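Local coordinates for transaminase (Bacillus megaterium, PDB 5G0A), which catalyses S-selective transfer of amino groups between amines and carbonyl compounds, with pyridoxal-5'-phosphate as its cofactor, at residues E40-I45 with I443-N448; L205-N210 with P248-P253. All coordinates share one frame; numbering follows the deposited sequence.

Interaction 1: residues E40-I45 with I443-N448; sequences EGDYLI and IGASLN
Asp42 points its carboxylate at the backbone of Ser446, and one oxygen, OD1, takes both direct hydrogen bonds of the contact. The peptide N-H of Ser446 reaches the syn lone pair of OD1, with N and OD1 2.9 Å apart and an N-H...O angle of 166°. The hydroxyl of the same serine comes from another direction: OG donates to OD1 over 2.8 Å from above the carboxylate, 48° out of its plane. With CG anti to its own carbonyl carbon (chi1 -73°), Asp42 directs the acid across the gap, where OD1 also lies against the methyl CB of Ala445 at 3.7 Å. The aspartate occupies the third position of a type II' turn, Glu40 to Tyr43, that closes the two-residue loop of the beta-hairpin joining strands 38-40 and 43-45; Gly41 supplies the positive phi of the second position. Through the two bonds to OD1 the hairpin is tied to the loop between strand 440-443 and helix 451-468. The second carboxylate oxygen works through water 1, which donates to Asp42 OD2 at 2.9 Å and to Asn448 OD1 at 2.8 Å. Replacing Asp42 with an alanine would probably take from the N-H and hydroxyl of Ser446 their shared acceptor and break the water link to Asn448. Ser446 OG also has a weak hydrogen bond with Asn57 ND2, while Ala445 O accepts a hydrogen bond from Arg277 NH1.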
loop_
_atom_site.group_PDB
_atom_site.type_symbol
_atom_site.label_atom_id
_atom_site.label_comp_id
_atom_site.label_asym_id
_atom_site.label_seq_id
_atom_site.Cartn_x
_atom_site.Cartn_y
_atom_site.Cartn_z
ATOM N N GLU B 40 -7.951 -37.309 25.852
ATOM C CA GLU B 40 -7.850 -37.391 27.296
ATOM C C GLU B 40 -6.411 -37.176 27.721
ATOM O O GLU B 40 -5.534 -37.904 27.291
ATOM C CB GLU B 40 -8.350 -38.776 27.771
ATOM C CG GLU B 40 -8.190 -39.011 29.269
ATOM C CD GLU B 40 -8.365 -40.471 29.664
ATOM O OE1 GLU B 40 -7.398 -41.248 29.523
ATOM O OE2 GLU B 40 -9.469 -40.837 30.130
ATOM N N GLY B 41 -6.187 -36.184 28.578
ATOM C CA GLY B 41 -4.851 -35.875 29.079
ATOM C C GLY B 41 -3.892 -35.550 27.947
ATOM O O GLY B 41 -4.082 -34.573 27.237
ATOM N N ASP B 42 -2.880 -36.391 27.749
ATOM C CA ASP B 42 -1.946 -36.201 26.632
ATOM C C ASP B 42 -2.188 -37.123 25.444
ATOM O O ASP B 42 -1.357 -37.239 24.545
ATOM C CB ASP B 42 -0.496 -36.282 27.132
ATOM C CG ASP B 42 -0.114 -35.065 27.907
ATOM O OD1 ASP B 42 0.057 -33.987 27.289
ATOM O OD2 ASP B 42 -0.033 -35.163 29.144
ATOM N N TYR B 43 -3.367 -37.738 25.423
ATOM C CA TYR B 43 -3.692 -38.744 24.422
ATOM C C TYR B 43 -4.845 -38.385 23.471
ATOM O O TYR B 43 -5.835 -37.785 23.880
ATOM C CB TYR B 43 -3.971 -40.090 25.117
ATOM C CG TYR B 43 -2.693 -40.757 25.564
ATOM C CD1 TYR B 43 -2.123 -40.471 26.807
ATOM C CD2 TYR B 43 -2.048 -41.662 24.729
ATOM C CE1 TYR B 43 -0.937 -41.078 27.202
ATOM C CE2 TYR B 43 -0.865 -42.270 25.119
ATOM C CZ TYR B 43 -0.323 -41.981 26.353
ATOM O OH TYR B 43 0.878 -42.598 26.708
ATOM N N LEU B 44 -4.667 -38.750 22.205
ATOM C CA LEU B 44 -5.729 -38.747 21.204
ATOM C C LEU B 44 -6.187 -40.196 21.018
ATOM O O LEU B 44 -5.364 -41.110 20.991
ATOM C CB LEU B 44 -5.204 -38.217 19.866
ATOM C CG LEU B 44 -4.294 -36.971 19.971
ATOM C CD1 LEU B 44 -3.809 -36.547 18.588
ATOM C CD2 LEU B 44 -4.954 -35.811 20.725
ATOM N N ILE B 45 -7.493 -40.386 20.875
ATOM C CA ILE B 45 -8.054 -41.728 20.750
ATOM C C ILE B 45 -8.750 -41.787 19.398
ATOM O O ILE B 45 -9.627 -40.991 19.107
ATOM C CB ILE B 45 -9.018 -42.076 21.914
ATOM C CG1 ILE B 45 -8.282 -42.097 23.264
ATOM C CG2 ILE B 45 -9.674 -43.445 21.702
ATOM C CD1 ILE B 45 -8.286 -40.790 24.021
ATOM N N ILE B 443 8.917 -29.358 20.583
ATOM C CA ILE B 443 8.330 -30.387 21.435
ATOM C C ILE B 443 7.500 -29.729 22.506
ATOM O O ILE B 443 7.973 -28.813 23.165
ATOM C CB ILE B 443 9.446 -31.255 22.071
ATOM C CG1 ILE B 443 10.218 -31.991 20.966
ATOM C CG2 ILE B 443 8.864 -32.268 23.064
ATOM C CD1 ILE B 443 11.529 -32.590 21.416
ATOM N N GLY B 444 6.267 -30.212 22.692
ATOM C CA GLY B 444 5.403 -29.709 23.754
ATOM C C GLY B 444 4.366 -30.733 24.174
ATOM O O GLY B 444 3.945 -31.545 23.371
ATOM N N ALA B 445 3.977 -30.691 25.442
ATOM C CA ALA B 445 2.899 -31.526 25.960
ATOM C C ALA B 445 2.079 -30.675 26.914
ATOM O O ALA B 445 2.319 -29.474 27.012
ATOM C CB ALA B 445 3.479 -32.769 26.659
ATOM N N SER B 446 1.106 -31.271 27.612
ATOM C CA SER B 446 0.350 -30.504 28.604
ATOM C C SER B 446 1.270 -30.201 29.781
ATOM O O SER B 446 2.264 -30.916 29.994
ATOM C CB SER B 446 -0.894 -31.276 29.043
ATOM O OG SER B 446 -1.605 -31.795 27.916
ATOM N N LEU B 447 0.964 -29.152 30.528
ATOM C CA LEU B 447 1.804 -28.732 31.644
ATOM C C LEU B 447 1.876 -29.810 32.729
ATOM O O LEU B 447 2.891 -29.914 33.437
ATOM C CB LEU B 447 1.304 -27.430 32.249
ATOM C CG LEU B 447 1.095 -26.266 31.247
ATOM C CD1 LEU B 447 0.768 -24.982 31.979
ATOM C CD2 LEU B 447 2.320 -26.115 30.357
ATOM N N ASN B 448 0.802 -30.591 32.833
ATOM C CA ASN B 448 0.724 -31.699 33.797
ATOM C C ASN B 448 1.099 -33.085 33.235
ATOM O O ASN B 448 0.696 -34.127 33.797
ATOM C CB ASN B 448 -0.674 -31.727 34.437
ATOM C CG ASN B 448 -1.764 -32.084 33.440
ATOM O OD1 ASN B 448 -1.574 -31.976 32.244
ATOM N ND2 ASN B 448 -2.916 -32.525 33.943
HETATM O O HOH W 1 -2.289 -34.171 30.622
#

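Interaction 2: residues L205-N210 with P248-P253; sequences LLKDEN and PYEYIP. Unlike the reference sequence in segment 205-210: Leu205 (reference Cys).
Leu205 and Pro248 make the closest approach between an irregular loop, 205-210, and the turn that leads into helix 251-262. The loop follows strand 189-192, an outermost strand of the seven-stranded mixed sheet; the helix belongs to the beta-alpha-beta crossover that joins the parallel strands 231-236 and 265-269 of the same sheet. This places the contact at the surface of the large domain of a fold-type I aminotransferase.

The apolar part is a meeting of aliphatic carbons, with the two side chains crossing at about a right angle. Leu205 CG sits 3.6 Å from Pro248 CG, and the CD2 branch of the leucine lies 3.8 Å from Pro248 CB, so the branch point and one methyl both pack on the CB and CG atoms of the proline ring. With chi1 at -75°, Leu205 CG stands beside the backbone N and the branch is carried toward the proline. The reference sequence has cysteine at this position. Nearby, Leu205 touches Gln199 and Pro248 touches Asn196.

The polar part is looser. Lys207 stretches out almost fully beyond CB, bringing NZ to 4.4 Å from Glu250 CG; NZ and Glu250 OE1 remain 5.0 Å apart, too far for a salt bridge, though the opposite charges probably attract weakly.

Backbone bonding fixes the shape of the proline side. Pro248 to Tyr251 forms a type I turn, closed by Tyr251 N donating to Pro248 O at 2.9 Å. The side chain of Tyr251 has its own hydrogen bond, between OH and Arg144 NH1.

Within that turn Glu250 folds back beside its neighbour: OE1 lies in the plane of the Tyr249 ring, at its edge, 3.4 Å from Tyr249 CD2.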
loop_
_atom_site.group_PDB
_atom_site.type_symbol
_atom_site.label_atom_id
_atom_site.label_comp_id
_atom_site.label_asym_id
_atom_site.label_seq_id
_atom_site.Cartn_x
_atom_site.Cartn_y
_atom_site.Cartn_z
ATOM N N LEU B 205 26.315 -15.089 19.792
ATOM C CA LEU B 205 25.656 -14.002 19.066
ATOM C C LEU B 205 26.507 -12.742 19.100
ATOM O O LEU B 205 26.966 -12.331 20.163
ATOM C CB LEU B 205 24.255 -13.719 19.633
ATOM C CG LEU B 205 23.100 -14.680 19.321
ATOM C CD1 LEU B 205 22.962 -14.921 17.825
ATOM C CD2 LEU B 205 23.226 -16.005 20.069
ATOM N N LEU B 206 26.705 -12.135 17.929
ATOM C CA LEU B 206 27.590 -10.981 17.776
ATOM C C LEU B 206 27.079 -9.700 18.451
ATOM O O LEU B 206 25.908 -9.344 18.326
ATOM C CB LEU B 206 27.848 -10.703 16.293
ATOM C CG LEU B 206 28.608 -11.702 15.411
ATOM C CD1 LEU B 206 28.612 -11.189 13.984
ATOM C CD2 LEU B 206 30.033 -11.927 15.888
ATOM N N LYS B 207 27.983 -9.025 19.160
ATOM C CA LYS B 207 27.717 -7.739 19.810
ATOM C C LYS B 207 28.723 -6.711 19.312
ATOM O O LYS B 207 29.835 -7.068 18.915
ATOM C CB LYS B 207 27.853 -7.841 21.333
ATOM C CG LYS B 207 27.107 -8.980 22.003
ATOM C CD LYS B 207 27.293 -8.902 23.511
ATOM C CE LYS B 207 26.379 -9.872 24.243
ATOM N NZ LYS B 207 26.245 -9.506 25.680
ATOM N N ASP B 208 28.339 -5.436 19.335
ATOM C CA ASP B 208 29.278 -4.366 19.013
ATOM C C ASP B 208 30.105 -4.015 20.254
ATOM O O ASP B 208 29.823 -4.512 21.351
ATOM C CB ASP B 208 28.560 -3.143 18.414
ATOM C CG ASP B 208 27.838 -2.291 19.454
ATOM O OD1 ASP B 208 27.679 -2.716 20.618
ATOM O OD2 ASP B 208 27.421 -1.173 19.091
ATOM N N GLU B 209 31.114 -3.163 20.076
ATOM C CA GLU B 209 32.005 -2.753 21.169
ATOM C C GLU B 209 31.250 -2.178 22.375
ATOM O O GLU B 209 31.704 -2.300 23.515
ATOM C CB GLU B 209 33.040 -1.747 20.656
ATOM C CG GLU B 209 34.282 -1.614 21.527
ATOM C CD GLU B 209 35.362 -0.756 20.893
ATOM O OE1 GLU B 209 35.038 0.081 20.019
ATOM O OE2 GLU B 209 36.542 -0.920 21.270
ATOM N N ASN B 210 30.099 -1.560 22.115
ATOM C CA ASN B 210 29.236 -1.023 23.172
ATOM C C ASN B 210 28.388 -2.084 23.904
ATOM O O ASN B 210 27.750 -1.781 24.916
ATOM C CB ASN B 210 28.339 0.097 22.619
ATOM C CG ASN B 210 29.114 1.364 22.268
ATOM O OD1 ASN B 210 30.305 1.495 22.562
ATOM N ND2 ASN B 210 28.425 2.314 21.639
ATOM N N PRO B 248 19.251 -15.266 22.381
ATOM C CA PRO B 248 20.252 -15.069 23.421
ATOM C C PRO B 248 19.601 -14.311 24.563
ATOM O O PRO B 248 18.800 -13.397 24.320
ATOM C CB PRO B 248 21.299 -14.186 22.738
ATOM C CG PRO B 248 20.557 -13.487 21.643
ATOM C CD PRO B 248 19.564 -14.503 21.157
ATOM N N TYR B 249 19.917 -14.696 25.794
ATOM C CA TYR B 249 19.282 -14.100 26.964
ATOM C C TYR B 249 19.120 -12.588 26.861
ATOM O O TYR B 249 18.144 -12.037 27.350
ATOM C CB TYR B 249 20.061 -14.424 28.253
ATOM C CG TYR B 249 19.425 -13.752 29.441
ATOM C CD1 TYR B 249 18.300 -14.309 30.045
ATOM C CD2 TYR B 249 19.901 -12.528 29.924
ATOM C CE1 TYR B 249 17.686 -13.689 31.116
ATOM C CE2 TYR B 249 19.284 -11.893 30.993
ATOM C CZ TYR B 249 18.179 -12.482 31.581
ATOM O OH TYR B 249 17.551 -11.877 32.645
ATOM N N GLU B 250 20.100 -11.919 26.256
ATOM C CA GLU B 250 20.168 -10.473 26.288
ATOM C C GLU B 250 19.233 -9.749 25.318
ATOM O O GLU B 250 18.989 -8.554 25.472
ATOM C CB GLU B 250 21.590 -10.009 26.012
ATOM C CG GLU B 250 22.112 -9.080 27.087
ATOM C CD GLU B 250 21.950 -9.671 28.474
ATOM O OE1 GLU B 250 22.511 -10.755 28.715
ATOM O OE2 GLU B 250 21.250 -9.058 29.316
ATOM N N TYR B 251 18.764 -10.462 24.309
ATOM C CA TYR B 251 17.932 -9.844 23.257
ATOM C C TYR B 251 16.701 -9.090 23.793
ATOM O O TYR B 251 16.516 -7.899 23.494
ATOM C CB TYR B 251 17.540 -10.891 22.201
ATOM C CG TYR B 251 16.678 -10.290 21.114
ATOM C CD1 TYR B 251 17.257 -9.645 20.012
ATOM C CD2 TYR B 251 15.281 -10.319 21.222
ATOM C CE1 TYR B 251 16.465 -9.061 19.018
ATOM C CE2 TYR B 251 14.476 -9.749 20.236
ATOM C CZ TYR B 251 15.065 -9.129 19.146
ATOM O OH TYR B 251 14.258 -8.572 18.187
ATOM N N ILE B 252 15.869 -9.773 24.584
ATOM C CA ILE B 252 14.632 -9.168 25.086
ATOM C C ILE B 252 14.879 -7.957 26.006
ATOM O O ILE B 252 14.287 -6.900 25.809
ATOM C CB ILE B 252 13.668 -10.232 25.711
ATOM C CG1 ILE B 252 13.106 -11.159 24.610
ATOM C CG2 ILE B 252 12.539 -9.556 26.493
ATOM C CD1 ILE B 252 12.213 -10.447 23.564
ATOM N N PRO B 253 15.782 -8.085 26.999
ATOM C CA PRO B 253 16.090 -6.871 27.745
ATOM C C PRO B 253 16.586 -5.733 26.848
ATOM O O PRO B 253 16.241 -4.566 27.085
ATOM C CB PRO B 253 17.183 -7.336 28.746
ATOM C CG PRO B 253 16.902 -8.787 28.934
ATOM C CD PRO B 253 16.412 -9.281 27.591
#

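Interactions 1 and 2 do not touch: their centres are 35 Å apart and their nearest atoms about 18 Å. In sequence, both segments of interaction 2 fall between those of interaction 1, which joins residues almost 400 positions apart. Burial separates them too, since interaction 1 is buried, with its centre about 16 Å from that of the chain, whereas interaction 2 lies at the surface, about 24 Å out. None of the four segments contains a residue of the pyridoxal-5'-phosphate pocket. Interaction 2 is nevertheless linked to it along the chain: segment 248-253 enters the helix between the pocket residues Glu237, just after strand 231-236, and Asp269, the last residue of strand 265-269.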